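Local coordinates for protein serine protease inhibitor 2 (Anopheles gambiae, PDB 3PZF) that inhibits clip-domain serine proteases of the mosquito hemolymph, one of them in a covalent complex, and so holds back phenoloxidase activation and melanization, at residues L54-A58 with S59-F63; E298-Q302 with V303-E307; A267-H270 with Q271-Y275; N255-N258 with Q259-R263. All coordinates share one frame; numbering follows the deposited sequence.

Contact 1: residues L54-A58 with S59-F63; sequences LIYEA and SDTSF
Ser59, the first residue to leave helical geometry, turns its backbone N back onto the helix it follows. Ser59 N donates to Tyr56 O at 3.1 Å, approaching from above the carbonyl plane; this i to i+3 bond is the better one and the i to i+4 bond to Ile55 O the weak one, as in a tightening last turn. Its OG takes a weak bond from Thr61 N. Asp60 starts a short 3-10 turn. Thr61, poorly ordered, makes a loose oblique approach to the Tyr56 ring, CG2 4.3 Å from CE1, while its hydroxyl bonds to Ser68 OG. Ser62 completes the turn and meets the ring. Ser62 OG, set between its backbone N and carbonyl carbon (chi1 56°), donates to Ser59 O at 2.7 Å, nearly along the C=O axis, and that oxygen also accepts Ser62 N. The turn itself carries Ser62 CB over one face of the Tyr56 ring, 3.7 Å from the centroid and 17° off the normal, a CH-pi contact. Tyr56 reaches there because CG stands anti to its backbone N (chi1 -174°); Leu74, Ile78 and Ile83 also pack on it. The arrangement is a helix C-terminus running into a 3-10 turn, here closing helix 45-58 of the serpin fold.

Contact 2: residues E298-Q302 with V303-E307; sequences EPLQQ and VGIRE
Leu300 and Ile305 face each other across a Schellman motif that ends helix 297-302, with Gly304 at the C-prime position. Its two defining bonds are Ile305 N to Leu300 O, 2.9 Å, and Gly304 N to Gln301 O; the second is less certain because the Gln301 oxygen sits too close to a neighbour in the model. The positive phi of Gly304 (105°) turns the chain across the end of the helix, and Val303 N still keeps a helical bond to Pro299 O at 3.1 Å.

The buried side is tight. Leu300 CD2 meets Ile305 CD1 at 3.8 Å, the two side chains passing at a slant, and Leu52 of helix 45-58 packs against both. Phe29 and Phe309 add to the wall around Leu300, while Leu74 touches Ile305. Apart from this packing, partly exposed Val303 makes a close contact with the backbone at the turn: its CG2 lies between the backbone N and the carbonyl carbon, which brings it to 3.2 Å from Leu300 O.

The outer side is looser. Arg306 bends at chi3 (111°), and its guanidinium lies over the Gln301 carbonyl in a position the model leaves doubtful. Gln302 NE2 stands 4.0 Å from Arg306 NH2, with amide and guanidinium planes 76° apart, a passing approach of two exposed chains. The backbone here is held by Glu73 OE1, which accepts from the N atoms of both Arg306 and Glu307. One further contact ties the departing chain to the helix, a CA-H...O approach from Gln301 CA to Ile305 O, 3.4 Å.

Contact 3: residues A267-H270 with Q271-Y275; sequences ASLH and QALWY
His270 and Trp274, one helical turn apart, run side by side in the same direction. Their planes are near parallel, 24° apart, but slid so far that the rings barely overlap: the His270 ring and the six-membered ring of Trp274 have centroids 5.7 Å apart. The closest atoms, His270 NE2 and Trp274 CE3, are 4.1 Å apart. Both rings owe this pairing to the same first torsion, CG anti to the backbone N (chi1 -179° and -171°), which sends them out from the helix together. At the base of the two side chains, Trp274 N donates to His270 O at 2.9 Å. That bond belongs to an i to i+4 ladder, with Leu273 N to Leu269 O, Ala272 N to Ser268 O and Gln271 N to Ala267 O, through helix 266-274, an amphipathic helix laid on a beta-sheet of the serpin fold. On its buried side Leu269 CG meets Leu273 CD1 at 4.1 Å, the two chains crossing at a slant, and Leu273 CG lies 3.3 Å from Leu269 O. Further out, Ile249 backs Leu269, while Leu273 reaches Tyr247 and Ile234, and Ala272 rests on Ile234 and Leu230. Near the helix start, Ser268 OG binds Arg263 O and Asn265 N, tying this turn to the residues just before it.

Contact 4: residues N255-N258 with Q259-R263; sequences NTVN and QVLDR
The amides of Gln259 and Asn255, set at a capping box that starts helix 257-263, stand 71° apart, their side chains crossing at about a right angle, and neither lies flat on the other. Gln259 OE1 comes up beside Asn255, 3.1 Å from its CA, while Asn255 ND2 turns to Gly231 O. The same OE1 accepts Thr256 N at 3.0 Å, the donor tilted 29° from the plane of the side-chain carbonyl. In return Thr256 OG1 accepts Gln259 N at 3.1 Å, and the bond is fairly straight. This reciprocal pair makes up the box, with Thr256 as the N-cap.

Thr256 meets its partner because OG1 sits between the backbone N and the carbonyl carbon (chi1 61°), facing into the first turn. Gln259 runs extended beyond CG, back along the helix start, and passes CG within 3.2 Å of Thr256 OG1. The box thus gives the N-H of Gln259, in the first turn, a side-chain acceptor, and ties down the N-H of the cap residue itself.

Behind the cap, ordinary helical bonds take over, among them Val260 N to Thr256 O and Leu261 N to Val257 O. Val257 and Leu261 point the same way from the buried side and both pack on Ile375, with Val257 also on Pro251 and Pro373; Val260 lies against Ile249 and Pro251. At the far end Arg263 forms a salt bridge with Asp229. Between the two buried side chains, Val257 CG1 touches Leu261 CD1 at 3.8 Å.

In the fold
Along the chain the order is contact 1, contact 4, contact 3, contact 2, all within the one serpin domain. Contacts 1 and 2 lie on the same side of the chain's centre, centres about 17 Å apart; their nearest atoms stay about 6 Å apart, but Leu52 of helix 45-58 and Leu74 link their surroundings. Contacts 3 and 4 form the other pair, centres about 15 Å apart, on successive helices 257-263 and 266-274 that touch at their junction. Contacts 1 and 4 are about 36 Å apart between centres. Contacts 1 and 2 thus close two neighbouring helices, whereas contacts 4 and 3 start and run through two helices that both cover strand 244-251.

Contact 1: residues L54-A58 with S59-F63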
loop_
_atom_site.group_PDB
_atom_site.type_symbol
_atom_site.label_atom_id
_atom_site.label_comp_id
_atom_site.label_asym_id
_atom_site.label_seq_id
_atom_site.Cartn_x
_atom_site.Cartn_y
_atom_site.Cartn_z
ATOM N N LEU A 54 -13.885 -2.086 7.231
ATOM C CA LEU A 54 -15.257 -1.850 6.683
ATOM C C LEU A 54 -16.073 -3.131 6.698
ATOM O O LEU A 54 -17.274 -3.126 6.971
ATOM C CB LEU A 54 -15.179 -1.285 5.274
ATOM C CG LEU A 54 -14.792 0.206 5.231
ATOM C CD1 LEU A 54 -14.247 0.544 3.847
ATOM C CD2 LEU A 54 -15.990 1.136 5.602
ATOM N N ILE A 55 -15.431 -4.239 6.399
ATOM C CA ILE A 55 -16.119 -5.507 6.398
ATOM C C ILE A 55 -16.493 -5.892 7.818
ATOM O O ILE A 55 -17.604 -6.398 8.055
ATOM C CB ILE A 55 -15.266 -6.604 5.735
ATOM C CG1 ILE A 55 -15.178 -6.327 4.228
ATOM C CG2 ILE A 55 -15.874 -7.973 6.004
ATOM C CD1 ILE A 55 -14.169 -7.224 3.457
ATOM N N TYR A 56 -15.589 -5.630 8.763
ATOM C CA TYR A 56 -15.892 -5.788 10.189
ATOM C C TYR A 56 -17.121 -4.976 10.609
ATOM O O TYR A 56 -18.014 -5.499 11.257
ATOM C CB TYR A 56 -14.661 -5.402 11.023
ATOM C CG TYR A 56 -14.797 -5.669 12.508
ATOM C CD1 TYR A 56 -14.690 -6.957 13.008
ATOM C CD2 TYR A 56 -14.997 -4.629 13.401
ATOM C CE1 TYR A 56 -14.783 -7.196 14.378
ATOM C CE2 TYR A 56 -15.104 -4.861 14.767
ATOM C CZ TYR A 56 -14.992 -6.147 15.243
ATOM O OH TYR A 56 -15.090 -6.395 16.596
ATOM N N GLU A 57 -17.181 -3.708 10.206
ATOM C CA GLU A 57 -18.310 -2.833 10.520
ATOM C C GLU A 57 -19.623 -3.368 9.927
ATOM O O GLU A 57 -20.699 -3.190 10.523
ATOM C CB GLU A 57 -18.033 -1.426 9.961
ATOM C CG GLU A 57 -16.961 -0.637 10.759
ATOM C CD GLU A 57 -17.552 0.247 11.855
ATOM O OE1 GLU A 57 -18.747 0.043 12.269
ATOM O OE2 GLU A 57 -16.814 1.158 12.309
ATOM N N ALA A 58 -19.522 -4.039 8.786
ATOM C CA ALA A 58 -20.727 -4.548 8.094
ATOM C C ALA A 58 -21.222 -5.840 8.707
ATOM O O ALA A 58 -22.359 -6.244 8.486
ATOM C CB ALA A 58 -20.424 -4.796 6.631
ATOM N N SER A 59 -20.357 -6.508 9.458
ATOM C CA SER A 59 -20.704 -7.794 10.038
ATOM C C SER A 59 -21.429 -7.691 11.368
ATOM O O SER A 59 -21.122 -6.843 12.215
ATOM C CB SER A 59 -19.452 -8.636 10.249
ATOM O OG SER A 59 -19.754 -9.700 11.138
ATOM N N ASP A 60 -22.383 -8.592 11.550
ATOM C CA ASP A 60 -23.171 -8.663 12.771
ATOM C C ASP A 60 -22.261 -8.858 13.975
ATOM O O ASP A 60 -22.472 -8.285 15.050
ATOM C CB ASP A 60 -24.124 -9.850 12.682
ATOM C CG ASP A 60 -25.312 -9.699 13.587
ATOM O OD1 ASP A 60 -25.667 -8.539 13.898
ATOM O OD2 ASP A 60 -25.887 -10.736 13.984
ATOM N N THR A 61 -21.252 -9.691 13.760
ATOM C CA THR A 61 -20.287 -10.072 14.772
ATOM C C THR A 61 -19.726 -8.898 15.571
ATOM O O THR A 61 -19.439 -9.031 16.760
ATOM C CB THR A 61 -19.101 -10.787 14.104
ATOM O OG1 THR A 61 -18.472 -11.655 15.050
ATOM C CG2 THR A 61 -18.079 -9.775 13.562
ATOM N N SER A 62 -19.579 -7.752 14.916
ATOM C CA SER A 62 -18.744 -6.667 15.433
ATOM C C SER A 62 -19.249 -6.025 16.741
ATOM O O SER A 62 -18.581 -5.164 17.301
ATOM C CB SER A 62 -18.572 -5.595 14.349
ATOM O OG SER A 62 -19.866 -5.168 13.928
ATOM N N PHE A 63 -20.408 -6.428 17.246
ATOM C CA PHE A 63 -20.834 -5.880 18.535
ATOM C C PHE A 63 -19.959 -6.413 19.678
ATOM O O PHE A 63 -19.583 -7.588 19.684
ATOM C CB PHE A 63 -22.301 -6.160 18.849
ATOM C CG PHE A 63 -22.799 -5.370 20.029
ATOM C CD1 PHE A 63 -22.589 -5.825 21.318
ATOM C CD2 PHE A 63 -23.423 -4.144 19.849
ATOM C CE1 PHE A 63 -23.008 -5.089 22.391
ATOM C CE2 PHE A 63 -23.844 -3.399 20.929
ATOM C CZ PHE A 63 -23.640 -3.870 22.198
#

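Contact 2: residues E298-Q302 with V303-E307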
loop_
_atom_site.group_PDB
_atom_site.type_symbol
_atom_site.label_atom_id
_atom_site.label_comp_id
_atom_site.label_asym_id
_atom_site.label_seq_id
_atom_site.Cartn_x
_atom_site.Cartn_y
_atom_site.Cartn_z
ATOM N N GLU A 298 -7.547 -14.419 -2.275
ATOM C CA GLU A 298 -6.637 -15.540 -2.091
ATOM C C GLU A 298 -5.548 -15.230 -1.050
ATOM O O GLU A 298 -5.363 -15.993 -0.099
ATOM C CB GLU A 298 -6.038 -15.950 -3.438
ATOM C CG GLU A 298 -4.729 -16.743 -3.349
ATOM C CD GLU A 298 -4.897 -18.104 -2.688
ATOM O OE1 GLU A 298 -5.989 -18.377 -2.139
ATOM O OE2 GLU A 298 -3.933 -18.901 -2.725
ATOM N N PRO A 299 -4.834 -14.103 -1.207
ATOM C CA PRO A 299 -3.819 -13.797 -0.184
ATOM C C PRO A 299 -4.393 -13.585 1.219
ATOM O O PRO A 299 -3.734 -13.953 2.188
ATOM C CB PRO A 299 -3.160 -12.506 -0.698
ATOM C CG PRO A 299 -4.072 -11.959 -1.723
ATOM C CD PRO A 299 -4.785 -13.153 -2.328
ATOM N N LEU A 300 -5.582 -12.994 1.338
ATOM C CA LEU A 300 -6.182 -12.838 2.649
ATOM C C LEU A 300 -6.435 -14.217 3.253
ATOM O O LEU A 300 -6.157 -14.438 4.430
ATOM C CB LEU A 300 -7.478 -12.023 2.579
ATOM C CG LEU A 300 -7.274 -10.508 2.377
ATOM C CD1 LEU A 300 -8.613 -9.833 1.996
ATOM C CD2 LEU A 300 -6.659 -9.816 3.616
ATOM N N GLN A 301 -6.921 -15.148 2.437
ATOM C CA GLN A 301 -7.202 -16.502 2.905
ATOM C C GLN A 301 -5.909 -17.166 3.356
ATOM O O GLN A 301 -5.867 -17.840 4.377
ATOM C CB GLN A 301 -7.886 -17.321 1.803
ATOM C CG GLN A 301 -9.363 -16.933 1.611
ATOM C CD GLN A 301 -10.046 -17.609 0.429
ATOM O OE1 GLN A 301 -11.263 -17.791 0.426
ATOM N NE2 GLN A 301 -9.271 -17.971 -0.580
ATOM N N GLN A 302 -4.846 -16.936 2.605
ATOM C CA GLN A 302 -3.555 -17.530 2.929
ATOM C C GLN A 302 -3.038 -17.068 4.288
ATOM O O GLN A 302 -2.402 -17.839 4.993
ATOM C CB GLN A 302 -2.531 -17.230 1.833
ATOM C CG GLN A 302 -2.774 -18.020 0.557
ATOM C CD GLN A 302 -2.796 -19.523 0.794
ATOM O OE1 GLN A 302 -1.830 -20.097 1.286
ATOM N NE2 GLN A 302 -3.909 -20.166 0.448
ATOM N N VAL A 303 -3.320 -15.825 4.668
ATOM C CA VAL A 303 -2.820 -15.325 5.939
ATOM C C VAL A 303 -3.833 -15.500 7.088
ATOM O O VAL A 303 -3.629 -14.960 8.169
ATOM C CB VAL A 303 -2.387 -13.843 5.851
ATOM C CG1 VAL A 303 -1.232 -13.674 4.867
ATOM C CG2 VAL A 303 -3.575 -12.962 5.475
ATOM N N GLY A 304 -4.910 -16.251 6.856
ATOM C CA GLY A 304 -5.826 -16.622 7.931
ATOM C C GLY A 304 -7.160 -15.890 7.966
ATOM O O GLY A 304 -7.977 -16.116 8.862
ATOM N N ILE A 305 -7.387 -15.009 7.000
ATOM C CA ILE A 305 -8.651 -14.283 6.920
ATOM C C ILE A 305 -9.576 -14.998 5.932
ATOM O O ILE A 305 -9.516 -14.768 4.722
ATOM C CB ILE A 305 -8.411 -12.820 6.522
ATOM C CG1 ILE A 305 -7.489 -12.162 7.546
ATOM C CG2 ILE A 305 -9.740 -12.065 6.430
ATOM C CD1 ILE A 305 -7.138 -10.744 7.220
ATOM N N ARG A 306 -10.413 -15.892 6.456
ATOM C CA ARG A 306 -11.120 -16.846 5.613
ATOM C C ARG A 306 -12.640 -16.808 5.799
ATOM O O ARG A 306 -13.397 -17.016 4.855
ATOM C CB ARG A 306 -10.600 -18.267 5.900
ATOM C CG ARG A 306 -9.064 -18.381 5.868
ATOM C CD ARG A 306 -8.571 -19.815 6.068
ATOM N NE ARG A 306 -7.978 -20.381 4.852
ATOM C CZ ARG A 306 -6.674 -20.595 4.665
ATOM N NH1 ARG A 306 -5.789 -20.301 5.615
ATOM N NH2 ARG A 306 -6.246 -21.112 3.517
ATOM N N GLU A 307 -13.083 -16.550 7.019
ATOM C CA GLU A 307 -14.522 -16.609 7.323
ATOM C C GLU A 307 -15.359 -15.627 6.487
ATOM O O GLU A 307 -16.500 -15.923 6.154
ATOM C CB GLU A 307 -14.757 -16.355 8.810
ATOM C CG GLU A 307 -16.223 -16.394 9.222
ATOM C CD GLU A 307 -16.643 -17.724 9.821
ATOM O OE1 GLU A 307 -17.442 -17.707 10.786
ATOM O OE2 GLU A 307 -16.179 -18.781 9.332
#

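Contact 3: residues A267-H270 with Q271-Y275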
loop_
_atom_site.group_PDB
_atom_site.type_symbol
_atom_site.label_atom_id
_atom_site.label_comp_id
_atom_site.label_asym_id
_atom_site.label_seq_id
_atom_site.Cartn_x
_atom_site.Cartn_y
_atom_site.Cartn_z
ATOM N N ALA A 267 9.171 -6.218 15.147
ATOM C CA ALA A 267 10.246 -5.876 16.085
ATOM C C ALA A 267 11.570 -5.711 15.356
ATOM O O ALA A 267 12.336 -4.811 15.657
ATOM C CB ALA A 267 10.369 -6.955 17.172
ATOM N N SER A 268 11.858 -6.588 14.409
ATOM C CA SER A 268 13.157 -6.533 13.740
ATOM C C SER A 268 13.210 -5.319 12.805
ATOM O O SER A 268 14.270 -4.716 12.618
ATOM C CB SER A 268 13.451 -7.820 12.980
ATOM O OG SER A 268 12.663 -7.896 11.809
ATOM N N LEU A 269 12.064 -4.930 12.241
ATOM C CA LEU A 269 12.033 -3.746 11.387
ATOM C C LEU A 269 12.075 -2.524 12.275
ATOM O O LEU A 269 12.760 -1.553 11.974
ATOM C CB LEU A 269 10.788 -3.723 10.476
ATOM C CG LEU A 269 10.706 -2.545 9.491
ATOM C CD1 LEU A 269 11.831 -2.630 8.486
ATOM C CD2 LEU A 269 9.303 -2.522 8.779
ATOM N N HIS A 270 11.388 -2.579 13.408
ATOM C CA HIS A 270 11.500 -1.501 14.375
ATOM C C HIS A 270 12.974 -1.211 14.702
ATOM O O HIS A 270 13.409 -0.060 14.666
ATOM C CB HIS A 270 10.764 -1.817 15.682
ATOM C CG HIS A 270 10.853 -0.705 16.670
ATOM N ND1 HIS A 270 10.108 0.447 16.551
ATOM C CD2 HIS A 270 11.649 -0.526 17.748
ATOM C CE1 HIS A 270 10.419 1.274 17.528
ATOM N NE2 HIS A 270 11.371 0.710 18.262
ATOM N N GLN A 271 13.731 -2.251 15.057
ATOM C CA GLN A 271 15.125 -2.061 15.468
ATOM C C GLN A 271 15.961 -1.594 14.294
ATOM O O GLN A 271 16.801 -0.725 14.446
ATOM C CB GLN A 271 15.714 -3.352 16.016
ATOM C CG GLN A 271 17.159 -3.189 16.522
ATOM C CD GLN A 271 17.768 -4.497 16.920
ATOM O OE1 GLN A 271 17.123 -5.317 17.554
ATOM N NE2 GLN A 271 19.028 -4.697 16.567
ATOM N N ALA A 272 15.727 -2.159 13.111
ATOM C CA ALA A 272 16.555 -1.790 11.944
ATOM C C ALA A 272 16.369 -0.296 11.661
ATOM O O ALA A 272 17.333 0.414 11.420
ATOM C CB ALA A 272 16.189 -2.614 10.727
ATOM N N LEU A 273 15.139 0.200 11.747
ATOM C CA LEU A 273 14.905 1.628 11.514
ATOM C C LEU A 273 15.473 2.457 12.681
ATOM O O LEU A 273 15.973 3.575 12.493
ATOM C CB LEU A 273 13.428 1.934 11.320
ATOM C CG LEU A 273 12.734 1.158 10.177
ATOM C CD1 LEU A 273 11.217 1.499 10.126
ATOM C CD2 LEU A 273 13.386 1.378 8.848
ATOM N N TRP A 274 15.417 1.889 13.878
ATOM C CA TRP A 274 15.921 2.567 15.075
ATOM C C TRP A 274 17.396 2.857 14.967
ATOM O O TRP A 274 17.878 3.898 15.415
ATOM C CB TRP A 274 15.651 1.679 16.305
ATOM C CG TRP A 274 15.911 2.322 17.657
ATOM C CD1 TRP A 274 16.953 2.072 18.530
ATOM C CD2 TRP A 274 15.074 3.279 18.296
ATOM N NE1 TRP A 274 16.807 2.848 19.670
ATOM C CE2 TRP A 274 15.650 3.579 19.551
ATOM C CE3 TRP A 274 13.873 3.902 17.932
ATOM C CZ2 TRP A 274 15.085 4.506 20.427
ATOM C CZ3 TRP A 274 13.311 4.813 18.800
ATOM C CH2 TRP A 274 13.912 5.102 20.040
ATOM N N TYR A 275 18.128 1.928 14.362
ATOM C CA TYR A 275 19.571 2.062 14.177
ATOM C C TYR A 275 19.999 3.082 13.110
ATOM O O TYR A 275 21.181 3.398 12.982
ATOM C CB TYR A 275 20.139 0.712 13.771
ATOM C CG TYR A 275 20.408 -0.231 14.914
ATOM C CD1 TYR A 275 19.752 -0.091 16.145
ATOM C CD2 TYR A 275 21.326 -1.249 14.784
ATOM C CE1 TYR A 275 19.994 -0.956 17.184
ATOM C CE2 TYR A 275 21.590 -2.110 15.830
ATOM C CZ TYR A 275 20.918 -1.951 17.031
ATOM O OH TYR A 275 21.178 -2.818 18.055
#

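Contact 4: residues N255-N258 with Q259-R263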
loop_
_atom_site.group_PDB
_atom_site.type_symbol
_atom_site.label_atom_id
_atom_site.label_comp_id
_atom_site.label_asym_id
_atom_site.label_seq_id
_atom_site.Cartn_x
_atom_site.Cartn_y
_atom_site.Cartn_z
ATOM N N ASN A 255 22.855 -11.685 -0.043
ATOM C CA ASN A 255 21.495 -12.059 0.335
ATOM C C ASN A 255 20.504 -11.677 -0.733
ATOM O O ASN A 255 20.768 -10.788 -1.528
ATOM C CB ASN A 255 21.068 -11.339 1.612
ATOM C CG ASN A 255 21.961 -11.660 2.789
ATOM O OD1 ASN A 255 22.321 -12.808 3.009
ATOM N ND2 ASN A 255 22.327 -10.640 3.549
ATOM N N THR A 256 19.342 -12.322 -0.713
ATOM C CA THR A 256 18.284 -12.018 -1.669
ATOM C C THR A 256 17.190 -11.258 -0.957
ATOM O O THR A 256 17.162 -11.205 0.272
ATOM C CB THR A 256 17.631 -13.295 -2.234
ATOM O OG1 THR A 256 17.050 -14.029 -1.150
ATOM C CG2 THR A 256 18.653 -14.166 -2.959
ATOM N N VAL A 257 16.271 -10.687 -1.728
ATOM C CA VAL A 257 15.089 -10.047 -1.149
ATOM C C VAL A 257 14.301 -11.038 -0.297
ATOM O O VAL A 257 13.818 -10.696 0.783
ATOM C CB VAL A 257 14.184 -9.478 -2.265
ATOM C CG1 VAL A 257 12.737 -9.262 -1.770
ATOM C CG2 VAL A 257 14.778 -8.185 -2.801
ATOM N N ASN A 258 14.177 -12.276 -0.771
ATOM C CA ASN A 258 13.440 -13.280 -0.013
ATOM C C ASN A 258 14.088 -13.551 1.356
ATOM O O ASN A 258 13.396 -13.647 2.369
ATOM C CB ASN A 258 13.287 -14.575 -0.837
ATOM C CG ASN A 258 12.017 -14.576 -1.716
ATOM O OD1 ASN A 258 12.011 -15.139 -2.815
ATOM N ND2 ASN A 258 10.945 -13.945 -1.231
ATOM N N GLN A 259 15.416 -13.644 1.401
ATOM C CA GLN A 259 16.098 -13.862 2.675
ATOM C C GLN A 259 15.896 -12.677 3.621
ATOM O O GLN A 259 15.641 -12.868 4.799
ATOM C CB GLN A 259 17.605 -14.137 2.448
ATOM C CG GLN A 259 17.843 -15.422 1.607
ATOM C CD GLN A 259 19.306 -15.665 1.236
ATOM O OE1 GLN A 259 20.040 -14.735 0.923
ATOM N NE2 GLN A 259 19.723 -16.925 1.268
ATOM N N VAL A 260 16.014 -11.456 3.106
ATOM C CA VAL A 260 15.814 -10.276 3.928
ATOM C C VAL A 260 14.344 -10.235 4.419
ATOM O O VAL A 260 14.061 -9.959 5.589
ATOM C CB VAL A 260 16.204 -8.998 3.150
ATOM C CG1 VAL A 260 15.816 -7.745 3.939
ATOM C CG2 VAL A 260 17.716 -9.006 2.816
ATOM N N LEU A 261 13.404 -10.559 3.537
ATOM C CA LEU A 261 11.994 -10.617 3.942
ATOM C C LEU A 261 11.740 -11.523 5.157
ATOM O O LEU A 261 11.056 -11.133 6.100
ATOM C CB LEU A 261 11.119 -11.066 2.776
ATOM C CG LEU A 261 10.826 -9.955 1.767
ATOM C CD1 LEU A 261 10.057 -10.529 0.603
ATOM C CD2 LEU A 261 10.028 -8.805 2.403
ATOM N N ASP A 262 12.304 -12.726 5.144
ATOM C CA ASP A 262 12.120 -13.669 6.245
ATOM C C ASP A 262 12.629 -13.127 7.576
ATOM O O ASP A 262 12.208 -13.576 8.643
ATOM C CB ASP A 262 12.832 -14.989 5.936
ATOM C CG ASP A 262 12.179 -15.752 4.795
ATOM O OD1 ASP A 262 10.953 -15.604 4.605
ATOM O OD2 ASP A 262 12.891 -16.499 4.087
ATOM N N ARG A 263 13.540 -12.165 7.507
ATOM C CA ARG A 263 14.144 -11.573 8.698
ATOM C C ARG A 263 13.305 -10.432 9.221
ATOM O O ARG A 263 13.464 -10.015 10.366
ATOM C CB ARG A 263 15.552 -11.029 8.385
ATOM C CG ARG A 263 16.622 -12.103 8.178
ATOM C CD ARG A 263 16.899 -12.852 9.472
ATOM N NE ARG A 263 17.393 -11.961 10.522
ATOM C CZ ARG A 263 17.447 -12.277 11.813
ATOM N NH1 ARG A 263 17.030 -13.469 12.227
ATOM N NH2 ARG A 263 17.914 -11.395 12.693
#